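Local coordinates for putative peptidase (Parabacteroides merdae, PDB 4L8K), which is a putative serine peptidase of family S41 and so probably hydrolyses peptide bonds, at residues Tyr181-Lys186 against Thr194-Val199; Thr286-Thr291 against Asp300-Ala305. All coordinates share one frame; numbering follows the deposited sequence.

Interaction 1 and interaction 2 sit on opposite sides of the chain's centre, each about 19 Å from it, and come one after the other along the sequence. Their centres are 35 Å apart and their nearest atoms about 22 Å, so neither touches the other. Interaction 1 (181-186 with 194-199) forms the loop-side end of a surface hairpin in a small antiparallel sheet; interaction 2 (286-291 with 300-305) packs the chain that leaves edge strand 286-287 of the large mixed sheet, from Val-288 onward, against the start of helix 301-311. In interaction 1 the side chain of Val-199 is about 3 Å from a bound (4S)-2-methyl-2,4-pentanediol, probably from the crystallisation liquor.

Interaction 1: Tyr181-Lys186 against Thr194-Val199; sequences YTQYKK and TQPNPV
Thr-182 and Asn-197 pair at the loop-side end of an antiparallel beta-hairpin made by strands 177-182 and 197-201, the latter an outer strand of a three-stranded sheet. They form a hydrogen-bonded pair: Asn-197 N meets Thr-182 O at 2.7 Å with a nearly straight N-H...O angle of 176°, and Thr-182 N returns a bond to Asn-197 O. Next to it, the ring of Tyr-181 crosses Pro-196 and Pro-198, its CD2 lying 3.7 Å from Pro-196 CB.

Beyond the strands, one more backbone bond, Thr-194 N to Tyr-184 O, is joined by bonds from side chains. Gln-183 reaches alongside Pro-196, and its NE2 donates to Thr-194 O at 2.9 Å, almost in line with that C=O and close to its own amide plane. Thr-194 OG1 accepts from Tyr-184 N at 3.1 Å. With chi1 of 65° setting OG1 between backbone N and carbonyl carbon, Thr-194 sends CG2 over the centre of the Tyr-184 ring, 3.5 Å from its centroid, a CH-pi contact. Water 1 accepts from Thr-194 OG1 at 2.8 Å and donates to Thr-182 O and Gln-195 O. A leucine in place of Gln-183 would probably leave the Thr-194 carbonyl without its amide donor and weaken the tie between the two segments here. One backbone bond, two side-chain bonds and a bridging water thus hold the segments together past the last strand pair, at the protein surface.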
loop_
_atom_site.group_PDB
_atom_site.type_symbol
_atom_site.label_atom_id
_atom_site.label_comp_id
_atom_site.label_asym_id
_atom_site.label_seq_id
_atom_site.Cartn_x
_atom_site.Cartn_y
_atom_site.Cartn_z
ATOM N N TYR A 181 -10.620 11.401 -0.087
ATOM C CA TYR A 181 -10.285 12.680 0.526
ATOM C C TYR A 181 -8.917 12.668 1.168
ATOM O O TYR A 181 -8.413 11.606 1.561
ATOM C CB TYR A 181 -11.321 13.038 1.632
ATOM C CG TYR A 181 -12.761 13.103 1.171
ATOM C CD1 TYR A 181 -13.559 11.966 1.148
ATOM C CD2 TYR A 181 -13.361 14.326 0.850
ATOM C CE1 TYR A 181 -14.887 12.018 0.720
ATOM C CE2 TYR A 181 -14.697 14.394 0.446
ATOM C CZ TYR A 181 -15.453 13.233 0.376
ATOM O OH TYR A 181 -16.769 13.286 -0.002
ATOM N N THR A 182 -8.347 13.876 1.340
ATOM C CA THR A 182 -7.095 14.079 2.076
ATOM C C THR A 182 -7.357 15.125 3.159
ATOM O O THR A 182 -8.202 15.995 2.990
ATOM C CB THR A 182 -5.905 14.466 1.160
ATOM O OG1 THR A 182 -6.208 15.669 0.445
ATOM C CG2 THR A 182 -5.515 13.347 0.175
ATOM N N GLN A 183 -6.656 15.007 4.276
ATOM C CA GLN A 183 -6.663 15.941 5.402
ATOM C C GLN A 183 -5.237 16.260 5.721
ATOM O O GLN A 183 -4.387 15.411 5.497
ATOM C CB GLN A 183 -7.325 15.317 6.637
ATOM C CG GLN A 183 -8.808 15.137 6.535
ATOM C CD GLN A 183 -9.362 14.761 7.876
ATOM O OE1 GLN A 183 -9.320 13.605 8.282
ATOM N NE2 GLN A 183 -9.906 15.731 8.593
ATOM N N TYR A 184 -4.939 17.432 6.258
ATOM C CA TYR A 184 -3.559 17.658 6.653
ATOM C C TYR A 184 -3.545 18.295 8.044
ATOM O O TYR A 184 -4.544 18.879 8.477
ATOM C CB TYR A 184 -2.741 18.427 5.601
ATOM C CG TYR A 184 -3.097 19.882 5.398
ATOM C CD1 TYR A 184 -4.018 20.265 4.426
ATOM C CD2 TYR A 184 -2.417 20.887 6.084
ATOM C CE1 TYR A 184 -4.298 21.610 4.186
ATOM C CE2 TYR A 184 -2.696 22.233 5.860
ATOM C CZ TYR A 184 -3.637 22.592 4.908
ATOM O OH TYR A 184 -3.929 23.922 4.703
ATOM N N LYS A 185 -2.455 18.058 8.783
ATOM C CA LYS A 185 -2.294 18.556 10.142
ATOM C C LYS A 185 -2.308 20.081 10.098
ATOM O O LYS A 185 -1.475 20.681 9.414
ATOM C CB LYS A 185 -1.010 17.993 10.773
ATOM C CG LYS A 185 -1.054 17.970 12.291
ATOM C CD LYS A 185 -1.682 16.699 12.817
ATOM C CE LYS A 185 -2.318 16.869 14.166
ATOM N NZ LYS A 185 -1.350 17.323 15.216
ATOM N N LYS A 186 -3.341 20.679 10.728
ATOM C CA LYS A 186 -3.586 22.119 10.794
ATOM C C LYS A 186 -2.834 22.749 12.001
ATOM O O LYS A 186 -2.362 23.888 11.915
ATOM C CB LYS A 186 -5.108 22.362 10.914
ATOM C CG LYS A 186 -5.605 23.712 10.425
ATOM C CD LYS A 186 -7.146 23.766 10.328
ATOM C CE LYS A 186 -7.849 23.953 11.658
ATOM N NZ LYS A 186 -8.499 22.701 12.140
ATOM N N THR A 194 -7.362 19.759 8.930
ATOM C CA THR A 194 -8.159 20.545 8.000
ATOM C C THR A 194 -9.348 19.661 7.585
ATOM O O THR A 194 -9.313 18.445 7.807
ATOM C CB THR A 194 -7.293 20.982 6.804
ATOM O OG1 THR A 194 -6.869 19.841 6.057
ATOM C CG2 THR A 194 -6.089 21.773 7.230
ATOM N N GLN A 195 -10.390 20.260 6.997
ATOM C CA GLN A 195 -11.572 19.541 6.526
ATOM C C GLN A 195 -11.201 18.621 5.361
ATOM O O GLN A 195 -10.293 18.960 4.595
ATOM C CB GLN A 195 -12.667 20.530 6.117
ATOM C CG GLN A 195 -13.431 21.106 7.312
ATOM C CD GLN A 195 -14.538 20.185 7.773
ATOM O OE1 GLN A 195 -14.490 19.617 8.867
ATOM N NE2 GLN A 195 -15.564 20.011 6.948
ATOM N N PRO A 196 -11.826 17.421 5.256
ATOM C CA PRO A 196 -11.491 16.500 4.142
ATOM C C PRO A 196 -11.581 17.174 2.772
ATOM O O PRO A 196 -12.581 17.805 2.453
ATOM C CB PRO A 196 -12.521 15.383 4.288
ATOM C CG PRO A 196 -12.906 15.418 5.749
ATOM C CD PRO A 196 -12.904 16.862 6.104
ATOM N N ASN A 197 -10.483 17.143 2.022
ATOM C CA ASN A 197 -10.413 17.745 0.696
ATOM C C ASN A 197 -10.678 16.669 -0.377
ATOM O O ASN A 197 -9.919 15.699 -0.462
ATOM C CB ASN A 197 -9.053 18.430 0.469
ATOM C CG ASN A 197 -8.928 19.017 -0.919
ATOM O OD1 ASN A 197 -9.601 19.986 -1.263
ATOM N ND2 ASN A 197 -8.148 18.385 -1.776
ATOM N N PRO A 198 -11.737 16.825 -1.204
ATOM C CA PRO A 198 -12.029 15.803 -2.232
ATOM C C PRO A 198 -10.972 15.719 -3.337
ATOM O O PRO A 198 -10.479 16.736 -3.825
ATOM C CB PRO A 198 -13.382 16.240 -2.804
ATOM C CG PRO A 198 -13.443 17.688 -2.567
ATOM C CD PRO A 198 -12.734 17.918 -1.243
ATOM N N VAL A 199 -10.632 14.492 -3.720
ATOM C CA VAL A 199 -9.672 14.206 -4.773
ATOM C C VAL A 199 -10.453 13.485 -5.877
ATOM O O VAL A 199 -11.194 12.549 -5.594
ATOM C CB VAL A 199 -8.439 13.398 -4.254
ATOM C CG1 VAL A 199 -7.444 13.127 -5.380
ATOM C CG2 VAL A 199 -7.746 14.114 -3.107
HETATM O O HOH W 1 -7.805 19.173 3.527
#

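Interaction 2: Thr286-Thr291 against Asp300-Ala305; sequences TAVAIT and DTIIEA
The carboxylate of Asp-300 has the CD1 methyl of Ile-290 over one face, 3.6 Å from OD1, while Ile-303 N approaches from the opposite side, well above the plane, and donates to OD1 at 3.1 Å. Ile-302 N adds a weak bond to the same oxygen, making Asp-300 the N-cap of helix 301-311; OD2 is held by a salt bridge to Arg-155. With CG anti to the backbone N, chi1 of -175° turns the carboxylate back to these first-turn N-H groups.

Thr-301 meets the stretch that follows strand 286-287. Its OG1 accepts from Thr-291 N at 3.0 Å, with an N-H...O angle of 164°, and also bonds to Asp-294 OD2. Thr-301 CB rests 3.4 Å from Ala-289 O. Farther along, Val-288 CG1 touches Ile-302 CG1 at 4.0 Å and Ala-305 CB at 4.1 Å. Ile-302 CD1 lies 4.0 Å from Ile-290 CG1, the two side chains crossing at about a right angle.

The contact secures the chain leaving edge strand 286-287 of the mixed sheet against the helix: apolar groups pack along the helix side, and a methyl lies against a carboxylate whose charge is probably balanced by Arg-155 and the helix N-terminus.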
loop_
_atom_site.group_PDB
_atom_site.type_symbol
_atom_site.label_atom_id
_atom_site.label_comp_id
_atom_site.label_asym_id
_atom_site.label_seq_id
_atom_site.Cartn_x
_atom_site.Cartn_y
_atom_site.Cartn_z
ATOM N N THR A 286 -12.625 -10.301 -1.485
ATOM C CA THR A 286 -12.571 -11.731 -1.240
ATOM C C THR A 286 -11.224 -12.059 -0.632
ATOM O O THR A 286 -10.195 -11.898 -1.292
ATOM C CB THR A 286 -12.830 -12.530 -2.544
ATOM O OG1 THR A 286 -14.037 -12.061 -3.141
ATOM C CG2 THR A 286 -12.924 -14.044 -2.299
ATOM N N ALA A 287 -11.236 -12.514 0.631
ATOM C CA ALA A 287 -10.020 -12.911 1.320
ATOM C C ALA A 287 -9.572 -14.297 0.802
ATOM O O ALA A 287 -10.355 -15.245 0.817
ATOM C CB ALA A 287 -10.249 -12.937 2.833
ATOM N N VAL A 288 -8.340 -14.380 0.269
ATOM C CA VAL A 288 -7.736 -15.610 -0.251
ATOM C C VAL A 288 -6.288 -15.625 0.236
ATOM O O VAL A 288 -5.585 -14.624 0.105
ATOM C CB VAL A 288 -7.844 -15.824 -1.808
ATOM C CG1 VAL A 288 -7.328 -17.207 -2.207
ATOM C CG2 VAL A 288 -9.270 -15.653 -2.323
ATOM N N ALA A 289 -5.851 -16.750 0.803
ATOM C CA ALA A 289 -4.489 -16.952 1.294
ATOM C C ALA A 289 -3.834 -18.095 0.547
ATOM O O ALA A 289 -4.499 -19.105 0.297
ATOM C CB ALA A 289 -4.495 -17.259 2.812
ATOM N N ILE A 290 -2.527 -17.969 0.221
ATOM C CA ILE A 290 -1.780 -19.078 -0.400
ATOM C C ILE A 290 -1.699 -20.224 0.644
ATOM O O ILE A 290 -1.352 -19.993 1.799
ATOM C CB ILE A 290 -0.394 -18.659 -0.961
ATOM C CG1 ILE A 290 -0.577 -17.627 -2.114
ATOM C CG2 ILE A 290 0.407 -19.905 -1.461
ATOM C CD1 ILE A 290 0.731 -17.148 -2.734
ATOM N N THR A 291 -2.120 -21.428 0.240
ATOM C CA THR A 291 -2.132 -22.572 1.141
ATOM C C THR A 291 -0.849 -23.365 1.036
ATOM O O THR A 291 -0.192 -23.354 -0.008
ATOM C CB THR A 291 -3.347 -23.450 0.881
ATOM O OG1 THR A 291 -3.219 -24.021 -0.413
ATOM C CG2 THR A 291 -4.645 -22.680 1.005
ATOM N N ASP A 300 -0.414 -21.025 -6.992
ATOM C CA ASP A 300 -0.695 -19.813 -6.235
ATOM C C ASP A 300 -2.201 -19.799 -6.027
ATOM O O ASP A 300 -2.942 -19.587 -6.984
ATOM C CB ASP A 300 -0.185 -18.553 -7.011
ATOM C CG ASP A 300 -0.312 -17.221 -6.278
ATOM O OD1 ASP A 300 -1.362 -16.983 -5.641
ATOM O OD2 ASP A 300 0.618 -16.387 -6.389
ATOM N N THR A 301 -2.654 -20.049 -4.799
ATOM C CA THR A 301 -4.080 -20.098 -4.432
ATOM C C THR A 301 -4.840 -18.835 -4.878
ATOM O O THR A 301 -5.972 -18.946 -5.363
ATOM C CB THR A 301 -4.229 -20.301 -2.907
ATOM O OG1 THR A 301 -3.263 -21.259 -2.489
ATOM C CG2 THR A 301 -5.622 -20.792 -2.499
ATOM N N ILE A 302 -4.191 -17.654 -4.752
ATOM C CA ILE A 302 -4.782 -16.368 -5.087
ATOM C C ILE A 302 -4.935 -16.238 -6.609
ATOM O O ILE A 302 -6.034 -15.905 -7.062
ATOM C CB ILE A 302 -3.996 -15.186 -4.431
ATOM C CG1 ILE A 302 -3.850 -15.447 -2.907
ATOM C CG2 ILE A 302 -4.728 -13.862 -4.697
ATOM C CD1 ILE A 302 -2.977 -14.449 -2.104
ATOM N N ILE A 303 -3.876 -16.546 -7.398
ATOM C CA ILE A 303 -3.998 -16.481 -8.861
ATOM C C ILE A 303 -5.093 -17.478 -9.328
ATOM O O ILE A 303 -5.937 -17.107 -10.150
ATOM C CB ILE A 303 -2.645 -16.688 -9.599
ATOM C CG1 ILE A 303 -1.635 -15.566 -9.236
ATOM C CG2 ILE A 303 -2.849 -16.766 -11.146
ATOM C CD1 ILE A 303 -0.150 -15.803 -9.775
ATOM N N GLU A 304 -5.110 -18.712 -8.747
ATOM C CA GLU A 304 -6.082 -19.744 -9.123
ATOM C C GLU A 304 -7.531 -19.327 -8.820
ATOM O O GLU A 304 -8.398 -19.521 -9.670
ATOM C CB GLU A 304 -5.772 -21.082 -8.452
ATOM C CG GLU A 304 -4.472 -21.708 -8.916
ATOM C CD GLU A 304 -4.380 -22.132 -10.369
ATOM O OE1 GLU A 304 -5.429 -22.302 -11.028
ATOM O OE2 GLU A 304 -3.241 -22.336 -10.836
ATOM N N ALA A 305 -7.781 -18.727 -7.634
ATOM C CA ALA A 305 -9.115 -18.248 -7.249
ATOM C C ALA A 305 -9.565 -17.128 -8.199
ATOM O O ALA A 305 -10.711 -17.135 -8.635
ATOM C CB ALA A 305 -9.110 -17.765 -5.807
#